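Local coordinates for protein xylooligosaccharide oxidase (Myceliophthora thermophila, PDB 5L6G) that oxidises the C1 hydroxyl of xylooligosaccharides and related sugars to lactones, passing the electrons through a bicovalently bound FAD to oxygen and so forming hydrogen peroxide, at residues K47-P52 / V109-R114; V234-I239 / F320-Y325; G284-H287 / S291-K294. All coordinates share one frame; numbering follows the deposited sequence. Where two conformers were deposited one is given.

Contact 1 of 3, residues K47-P52 / V109-R114; sequences KTDASP and VVELDR
The guanidinium of Arg114 meets the carboxylate of Asp49 end-on, with NH1 and NH2 pointing at its two oxygens. CG of Asp49 and CG of Glu111 both lie level with the guanidinium, beyond its rim. The two flat groups are not coplanar; their planes stand 65° apart. Arg114 NH2 bonds to the syn lone pair of Asp49 OD2 at 3.2 Å, and this oxygen lies in the guanidinium plane. Arg114 NH1 reaches Asp49 OD1 at 3.1 Å, but this bond is more bent, at 139°, and leaves both planes. The same NH1 also forms a salt bridge to Asp113 OD1, on its syn side. The arginine chain is bent at chi2 (-41°), and NH1 lies between the two carboxylates. Asp113 OD2 and Asp49 OD1 are 4.1 Å apart, and a water lies within bonding distance of both. Thr39 also bonds to Asp49 OD2, and Lys90 pairs with Glu111 OE1 and with the backbone oxygen of Asp49. The salt-bridge network ties helix 45-50 to the end of strand 108-111 in the FAD-binding domain. Three acids crowd together here, so Arg114 and Lys90 probably offset their mutual repulsion and keep them ionised.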
loop_
_atom_site.group_PDB
_atom_site.type_symbol
_atom_site.label_atom_id
_atom_site.label_comp_id
_atom_site.label_asym_id
_atom_site.label_seq_id
_atom_site.Cartn_x
_atom_site.Cartn_y
_atom_site.Cartn_z
ATOM N N LYS A 47 -18.296 -16.410 5.358
ATOM C CA LYS A 47 -18.630 -14.994 5.427
ATOM C C LYS A 47 -17.389 -14.197 5.810
ATOM O O LYS A 47 -17.038 -13.228 5.148
ATOM C CB LYS A 47 -19.765 -14.776 6.442
ATOM C CG LYS A 47 -20.230 -13.335 6.594
ATOM C CD LYS A 47 -21.181 -12.918 5.482
ATOM C CE LYS A 47 -21.564 -11.448 5.624
ATOM N NZ LYS A 47 -22.251 -10.926 4.409
ATOM N N THR A 48 -16.698 -14.636 6.852
ATOM C CA THR A 48 -15.503 -13.961 7.322
ATOM C C THR A 48 -14.413 -13.986 6.269
ATOM O O THR A 48 -13.874 -12.943 5.898
ATOM C CB THR A 48 -14.976 -14.646 8.590
ATOM O OG1 THR A 48 -15.973 -14.548 9.604
ATOM C CG2 THR A 48 -13.696 -14.007 9.082
ATOM N N ASP A 49 -14.094 -15.180 5.769
ATOM C CA ASP A 49 -12.996 -15.315 4.806
ATOM C C ASP A 49 -13.265 -14.611 3.476
ATOM O O ASP A 49 -12.346 -14.077 2.858
ATOM C CB ASP A 49 -12.674 -16.799 4.568
ATOM C CG ASP A 49 -11.893 -17.420 5.724
ATOM O OD1 ASP A 49 -11.351 -16.658 6.560
ATOM O OD2 ASP A 49 -11.806 -18.663 5.801
ATOM N N ALA A 50 -14.521 -14.604 3.045
ATOM C CA ALA A 50 -14.900 -13.956 1.794
ATOM C C ALA A 50 -15.119 -12.428 1.884
ATOM O O ALA A 50 -15.250 -11.766 0.856
ATOM C CB ALA A 50 -16.156 -14.617 1.234
ATOM N N SER A 51 -15.182 -11.869 3.089
ATOM C CA SER A 51 -15.654 -10.486 3.252
ATOM C C SER A 51 -14.568 -9.460 2.928
ATOM O O SER A 51 -13.463 -9.552 3.459
ATOM C CB SER A 51 -16.184 -10.252 4.666
ATOM O OG SER A 51 -15.259 -10.720 5.635
ATOM N N PRO A 52 -14.896 -8.460 2.080
ATOM C CA PRO A 52 -13.950 -7.469 1.605
ATOM C C PRO A 52 -13.596 -6.507 2.726
ATOM O O PRO A 52 -14.291 -6.459 3.729
ATOM C CB PRO A 52 -14.753 -6.724 0.538
ATOM C CG PRO A 52 -16.143 -6.768 1.045
ATOM C CD PRO A 52 -16.277 -8.131 1.659
ATOM N N VAL A 109 -9.806 -18.247 -4.065
ATOM C CA VAL A 109 -9.107 -17.357 -3.177
ATOM C C VAL A 109 -8.234 -18.199 -2.276
ATOM O O VAL A 109 -8.722 -19.109 -1.598
ATOM C CB VAL A 109 -10.083 -16.498 -2.359
ATOM C CG1 VAL A 109 -9.322 -15.722 -1.289
ATOM C CG2 VAL A 109 -10.816 -15.558 -3.291
ATOM N N VAL A 110 -6.945 -17.902 -2.295
ATOM C CA VAL A 110 -5.985 -18.590 -1.445
ATOM C C VAL A 110 -5.805 -17.690 -0.244
ATOM O O VAL A 110 -5.035 -16.732 -0.269
ATOM C CB VAL A 110 -4.673 -18.856 -2.199
ATOM C CG1 VAL A 110 -3.672 -19.611 -1.323
ATOM C CG2 VAL A 110 -5.005 -19.626 -3.473
ATOM N N GLU A 111 -6.604 -17.971 0.775
ATOM C CA GLU A 111 -6.637 -17.168 1.977
ATOM C C GLU A 111 -5.448 -17.531 2.868
ATOM O O GLU A 111 -5.353 -18.662 3.333
ATOM C CB GLU A 111 -7.940 -17.441 2.733
ATOM C CG GLU A 111 -7.987 -16.829 4.115
ATOM C CD GLU A 111 -8.007 -15.323 4.050
ATOM O OE1 GLU A 111 -8.959 -14.772 3.454
ATOM O OE2 GLU A 111 -7.088 -14.680 4.581
ATOM N N LEU A 112 -4.598 -16.548 3.146
ATOM C CA LEU A 112 -3.290 -16.748 3.749
ATOM C C LEU A 112 -3.232 -16.379 5.223
ATOM O O LEU A 112 -2.175 -16.479 5.834
ATOM C CB LEU A 112 -2.252 -15.906 3.001
ATOM C CG LEU A 112 -2.100 -16.224 1.513
ATOM C CD1 LEU A 112 -1.089 -15.266 0.922
ATOM C CD2 LEU A 112 -1.635 -17.657 1.286
ATOM N N ASP A 113 -4.374 -16.006 5.799
ATOM C CA ASP A 113 -4.415 -15.450 7.150
ATOM C C ASP A 113 -4.152 -16.437 8.271
ATOM O O ASP A 113 -3.926 -16.020 9.396
ATOM C CB ASP A 113 -5.739 -14.700 7.406
ATOM C CG ASP A 113 -6.926 -15.627 7.609
ATOM O OD1 ASP A 113 -6.893 -16.792 7.196
ATOM O OD2 ASP A 113 -7.936 -15.176 8.187
ATOM N N ARG A 114 -4.146 -17.732 7.977
ATOM C CA ARG A 114 -3.706 -18.713 8.962
ATOM C C ARG A 114 -2.157 -18.822 8.992
ATOM O O ARG A 114 -1.605 -19.396 9.903
ATOM C CB ARG A 114 -4.381 -20.077 8.750
ATOM C CG ARG A 114 -5.909 -20.073 8.493
ATOM C CD ARG A 114 -6.767 -19.092 9.328
ATOM N NE ARG A 114 -8.219 -19.437 9.367
ATOM C CZ ARG A 114 -9.156 -19.094 8.458
ATOM N NH1 ARG A 114 -8.869 -18.367 7.388
ATOM N NH2 ARG A 114 -10.422 -19.484 8.623
HETATM O O HOH W 1 -10.336 -14.494 7.447
#

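Contact 2 of 3, residues V234-I239 / F320-Y325; sequences VTSYEI and FRHYAY
His322 and Tyr323 turn their rings to Ser236, where the end of helix 316-322 packs on strand 234-240. This strand belongs to the eight-stranded antiparallel sheet on the substrate side of this FAD-linked oxidase, next to its outermost strand 308-314.

His322 comes first. Its CG is anti to the backbone N (chi1 -178°), which carries the imidazole out to the strand. Ser236 sits over one face of that ring. Its OG is 3.4 Å above the plane, over the centre, and its CB makes a CH-pi contact 3.9 Å from the centroid. The hydroxyl has a polar partner elsewhere, His314 NE2, and the ring of His314 also meets that of His322.

Tyr323 is the first residue to leave helical geometry. Its ring turns back beside its neighbour, so that His322 CD2 lies over the centre of one face. CB of Ser236 approaches the phenol obliquely, 3.9 Å from Tyr323 CE2. The hydroxyl bonds to the backbone oxygen of Gly284 on the next strand, and Phe171 stacks on the ring. Tyr323 also lies close to the substrate-binding residues Arg272 and Thr154, which places this packing beside the sugar site.

Tyr325 follows the turn and touches the bound xylose itself.

One water joins three side chains of the two segments. It donates to Glu238 OE2 at 2.6 Å and to Tyr323 OH at 2.9 Å, and it lies level with the imidazole, 2.6 Å from His322 NE2.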
loop_
_atom_site.group_PDB
_atom_site.type_symbol
_atom_site.label_atom_id
_atom_site.label_comp_id
_atom_site.label_asym_id
_atom_site.label_seq_id
_atom_site.Cartn_x
_atom_site.Cartn_y
_atom_site.Cartn_z
ATOM N N VAL A 234 10.284 8.255 19.204
ATOM C CA VAL A 234 9.730 8.942 18.043
ATOM C C VAL A 234 8.713 9.973 18.545
ATOM O O VAL A 234 8.078 9.782 19.588
ATOM C CB VAL A 234 9.075 7.983 17.047
ATOM C CG1 VAL A 234 10.111 6.994 16.514
ATOM C CG2 VAL A 234 7.891 7.247 17.672
ATOM N N THR A 235 8.580 11.071 17.821
ATOM C CA THR A 235 7.773 12.178 18.279
ATOM C C THR A 235 6.729 12.490 17.223
ATOM O O THR A 235 7.063 12.862 16.106
ATOM C CB THR A 235 8.662 13.384 18.544
ATOM O OG1 THR A 235 9.667 13.014 19.508
ATOM C CG2 THR A 235 7.831 14.564 19.074
ATOM N N SER A 236 5.463 12.289 17.560
ATOM C CA SER A 236 4.395 12.665 16.640
ATOM C C SER A 236 4.078 14.128 16.856
ATOM O O SER A 236 4.330 14.680 17.923
ATOM C CB SER A 236 3.159 11.792 16.835
ATOM O OG SER A 236 2.611 11.936 18.132
ATOM N N TYR A 237 3.550 14.769 15.827
ATOM C CA TYR A 237 3.211 16.188 15.917
ATOM C C TYR A 237 2.260 16.553 14.805
ATOM O O TYR A 237 2.115 15.816 13.829
ATOM C CB TYR A 237 4.478 17.049 15.810
ATOM C CG TYR A 237 5.229 16.872 14.506
ATOM C CD1 TYR A 237 6.117 15.812 14.334
ATOM C CD2 TYR A 237 5.047 17.758 13.439
ATOM C CE1 TYR A 237 6.803 15.639 13.143
ATOM C CE2 TYR A 237 5.720 17.586 12.234
ATOM C CZ TYR A 237 6.601 16.538 12.093
ATOM O OH TYR A 237 7.275 16.341 10.916
ATOM N N GLU A 238 1.644 17.718 14.953
ATOM C CA GLU A 238 0.727 18.230 13.967
ATOM C C GLU A 238 0.989 19.705 13.728
ATOM O O GLU A 238 1.494 20.419 14.611
ATOM C CB GLU A 238 -0.700 18.016 14.464
ATOM C CG GLU A 238 -1.128 16.576 14.366
ATOM C CD GLU A 238 -2.290 16.187 15.254
ATOM O OE1 GLU A 238 -3.074 17.060 15.688
ATOM O OE2 GLU A 238 -2.420 14.958 15.483
ATOM N N ILE A 239 0.665 20.154 12.522
ATOM C CA ILE A 239 0.699 21.575 12.200
ATOM C C ILE A 239 -0.571 21.857 11.453
ATOM O O ILE A 239 -0.727 21.424 10.310
ATOM C CB ILE A 239 1.900 21.974 11.318
ATOM C CG1 ILE A 239 3.224 21.565 11.974
ATOM C CG2 ILE A 239 1.856 23.472 11.029
ATOM C CD1 ILE A 239 4.407 21.527 11.027
ATOM N N PHE A 320 3.777 3.769 16.694
ATOM C CA PHE A 320 2.985 3.034 15.735
ATOM C C PHE A 320 1.512 3.084 16.116
ATOM O O PHE A 320 0.676 3.340 15.259
ATOM C CB PHE A 320 3.462 1.581 15.570
ATOM C CG PHE A 320 2.670 0.817 14.549
ATOM C CD1 PHE A 320 2.825 1.084 13.195
ATOM C CD2 PHE A 320 1.731 -0.128 14.932
ATOM C CE1 PHE A 320 2.077 0.404 12.240
ATOM C CE2 PHE A 320 0.984 -0.817 13.971
ATOM C CZ PHE A 320 1.156 -0.539 12.629
ATOM N N ARG A 321 1.195 2.875 17.391
ATOM C CA ARG A 321 -0.202 2.920 17.832
ATOM C C ARG A 321 -0.827 4.287 17.590
ATOM O O ARG A 321 -2.001 4.386 17.249
ATOM C CB ARG A 321 -0.353 2.586 19.312
ATOM C CG ARG A 321 0.069 1.187 19.698
ATOM C CD ARG A 321 -0.508 0.777 21.048
ATOM N NE ARG A 321 0.084 1.510 22.160
ATOM C CZ ARG A 321 1.275 1.250 22.714
ATOM N NH1 ARG A 321 2.042 0.257 22.271
ATOM N NH2 ARG A 321 1.711 1.994 23.729
ATOM N N HIS A 322 -0.038 5.337 17.778
ATOM C CA HIS A 322 -0.538 6.701 17.610
ATOM C C HIS A 322 -1.236 6.921 16.260
ATOM O O HIS A 322 -2.272 7.573 16.199
ATOM C CB HIS A 322 0.600 7.711 17.728
ATOM C CG HIS A 322 0.134 9.126 17.614
ATOM N ND1 HIS A 322 -0.393 9.821 18.681
ATOM C CD2 HIS A 322 0.067 9.959 16.551
ATOM C CE1 HIS A 322 -0.755 11.027 18.280
ATOM N NE2 HIS A 322 -0.483 11.137 16.992
ATOM N N TYR A 323 -0.633 6.427 15.183
ATOM C CA TYR A 323 -1.198 6.597 13.834
ATOM C C TYR A 323 -1.948 5.367 13.321
ATOM O O TYR A 323 -2.330 5.311 12.141
ATOM C CB TYR A 323 -0.097 6.989 12.842
ATOM C CG TYR A 323 0.347 8.427 12.989
ATOM C CD1 TYR A 323 -0.555 9.470 12.774
ATOM C CD2 TYR A 323 1.663 8.747 13.332
ATOM C CE1 TYR A 323 -0.161 10.793 12.905
ATOM C CE2 TYR A 323 2.061 10.070 13.457
ATOM C CZ TYR A 323 1.146 11.084 13.246
ATOM O OH TYR A 323 1.494 12.405 13.359
ATOM N N ALA A 324 -2.150 4.392 14.200
ATOM C CA ALA A 324 -2.781 3.131 13.840
ATOM C C ALA A 324 -4.295 3.296 13.713
ATOM O O ALA A 324 -4.906 2.688 12.832
ATOM C CB ALA A 324 -2.464 2.074 14.875
ATOM N N TYR A 325 -4.886 4.093 14.600
ATOM C CA TYR A 325 -6.334 4.376 14.577
ATOM C C TYR A 325 -7.135 3.073 14.651
ATOM O O TYR A 325 -8.055 2.822 13.865
ATOM C CB TYR A 325 -6.733 5.197 13.333
ATOM C CG TYR A 325 -6.011 6.525 13.192
ATOM C CD1 TYR A 325 -5.904 7.407 14.268
ATOM C CD2 TYR A 325 -5.457 6.910 11.976
ATOM C CE1 TYR A 325 -5.251 8.623 14.135
ATOM C CE2 TYR A 325 -4.799 8.123 11.836
ATOM C CZ TYR A 325 -4.700 8.974 12.912
ATOM O OH TYR A 325 -4.059 10.179 12.761
HETATM O O HOH W 2 -0.498 13.144 15.353
#

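Contact 3 of 3, residues G284-H287 / S291-K294; sequences GLYH and SALK
Tyr286 lays one face of its ring against the first turn of helix 290-304. The residue ends strand 280-286. A beta-alpha connection of three residues follows, after which the helix packs back on the sheet the chain has just left. The tyrosine gives most to the contact. A chi1 of -176° extends the phenol away from its own strand and over the helix backbone.

Leu293 is the main partner. Its CA lies over the ring face, displaced from the middle, in a CH-pi contact 3.8 Å from the centroid. Its backbone N is 3.4 Å from Tyr286 CE2. The two side chains run antiparallel alongside each other. Leu293 CB is 3.7 Å from Tyr286 CD2, and Leu293 CD1 packs on Tyr286 CB at the same distance. The other methyl end of the leucine faces Thr235 and Tyr237 of the neighbouring strand.

Ala292 completes the set. Its CB comes in obliquely, 3.6 Å from Tyr286 CE2. A water donates to Ala292 O at 2.7 Å and reaches Tyr286 OH only weakly.

No direct hydrogen bond crosses between the segments. The chemistry is apolar contact and CH-pi, so across the segments the side-chain contact rests on shape and dispersion rather than on directed polar bonds.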
loop_
_atom_site.group_PDB
_atom_site.type_symbol
_atom_site.label_atom_id
_atom_site.label_comp_id
_atom_site.label_asym_id
_atom_site.label_seq_id
_atom_site.Cartn_x
_atom_site.Cartn_y
_atom_site.Cartn_z
ATOM N N GLY A 284 3.119 14.481 11.390
ATOM C CA GLY A 284 4.455 13.938 11.278
ATOM C C GLY A 284 4.792 12.927 12.342
ATOM O O GLY A 284 4.101 12.810 13.363
ATOM N N LEU A 285 5.839 12.158 12.059
ATOM C CA LEU A 285 6.519 11.349 13.047
ATOM C C LEU A 285 8.009 11.615 12.855
ATOM O O LEU A 285 8.583 11.327 11.800
ATOM C CB LEU A 285 6.200 9.866 12.880
ATOM C CG LEU A 285 6.661 8.982 14.041
ATOM C CD1 LEU A 285 5.821 9.275 15.275
ATOM C CD2 LEU A 285 6.633 7.507 13.715
ATOM N N TYR A 286 8.624 12.196 13.873
ATOM C CA TYR A 286 10.024 12.522 13.820
ATOM C C TYR A 286 10.783 11.450 14.575
ATOM O O TYR A 286 10.462 11.151 15.728
ATOM C CB TYR A 286 10.238 13.887 14.456
ATOM C CG TYR A 286 11.652 14.366 14.373
ATOM C CD1 TYR A 286 12.150 14.909 13.192
ATOM C CD2 TYR A 286 12.496 14.267 15.471
ATOM C CE1 TYR A 286 13.456 15.337 13.102
ATOM C CE2 TYR A 286 13.813 14.699 15.401
ATOM C CZ TYR A 286 14.280 15.235 14.213
ATOM O OH TYR A 286 15.562 15.665 14.141
ATOM N N HIS A 287 11.780 10.856 13.927
ATOM C CA HIS A 287 12.575 9.811 14.562
ATOM C C HIS A 287 13.662 10.423 15.442
ATOM O O HIS A 287 14.830 10.499 15.069
ATOM C CB HIS A 287 13.167 8.883 13.518
ATOM C CG HIS A 287 12.141 8.061 12.811
ATOM N ND1 HIS A 287 12.335 6.733 12.534
ATOM C CD2 HIS A 287 10.900 8.364 12.358
ATOM C CE1 HIS A 287 11.274 6.253 11.915
ATOM N NE2 HIS A 287 10.389 7.223 11.790
ATOM N N SER A 291 12.713 17.852 21.530
ATOM C CA SER A 291 13.604 19.007 21.354
ATOM C C SER A 291 14.279 18.964 19.983
ATOM O O SER A 291 14.476 19.996 19.355
ATOM C CB SER A 291 14.654 19.092 22.477
ATOM O OG SER A 291 15.214 17.826 22.735
ATOM N N ALA A 292 14.607 17.760 19.515
ATOM C CA ALA A 292 15.244 17.599 18.212
ATOM C C ALA A 292 14.243 17.932 17.099
ATOM O O ALA A 292 14.582 18.619 16.127
ATOM C CB ALA A 292 15.800 16.191 18.061
ATOM N N LEU A 293 13.006 17.468 17.254
ATOM C CA LEU A 293 11.937 17.832 16.321
ATOM C C LEU A 293 11.757 19.349 16.220
ATOM O O LEU A 293 11.717 19.907 15.119
ATOM C CB LEU A 293 10.607 17.200 16.751
ATOM C CG LEU A 293 9.359 17.801 16.096
ATOM C CD1 LEU A 293 9.381 17.521 14.604
ATOM C CD2 LEU A 293 8.085 17.279 16.735
ATOM N N LYS A 294 11.629 20.008 17.370
ATOM C CA LYS A 294 11.338 21.438 17.393
ATOM C C LYS A 294 12.379 22.207 16.589
ATOM O O LYS A 294 12.049 23.089 15.801
ATOM C CB LYS A 294 11.282 21.954 18.836
ATOM C CG LYS A 294 10.070 21.490 19.635
ATOM C CD LYS A 294 10.168 21.936 21.091
ATOM C CE LYS A 294 9.007 21.402 21.924
ATOM N NZ LYS A 294 7.743 22.153 21.679
HETATM O O HOH W 3 17.053 18.630 15.135
#

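In the fold
All three contacts are largely buried, but contact 3 is the most peripheral. Its centre is about 25 Å from that of the chain, against about 19 Å for the others, and a glycan sugar lies near Ala292. Contact 1 belongs to the FAD-binding part, its centre about 30 Å from that of contact 2. It relies on charge, and its partly exposed Arg114 touches a glycan sugar. Contacts 2 and 3 share the large antiparallel sheet, where strands 234-240 and 280-286 are neighbours, probably bonded from Tyr286 N to Thr235 O. Contact 2 mixes ring packing with a water near the sugar site. Contact 3 is mainly apolar and lies away from the annotated sites.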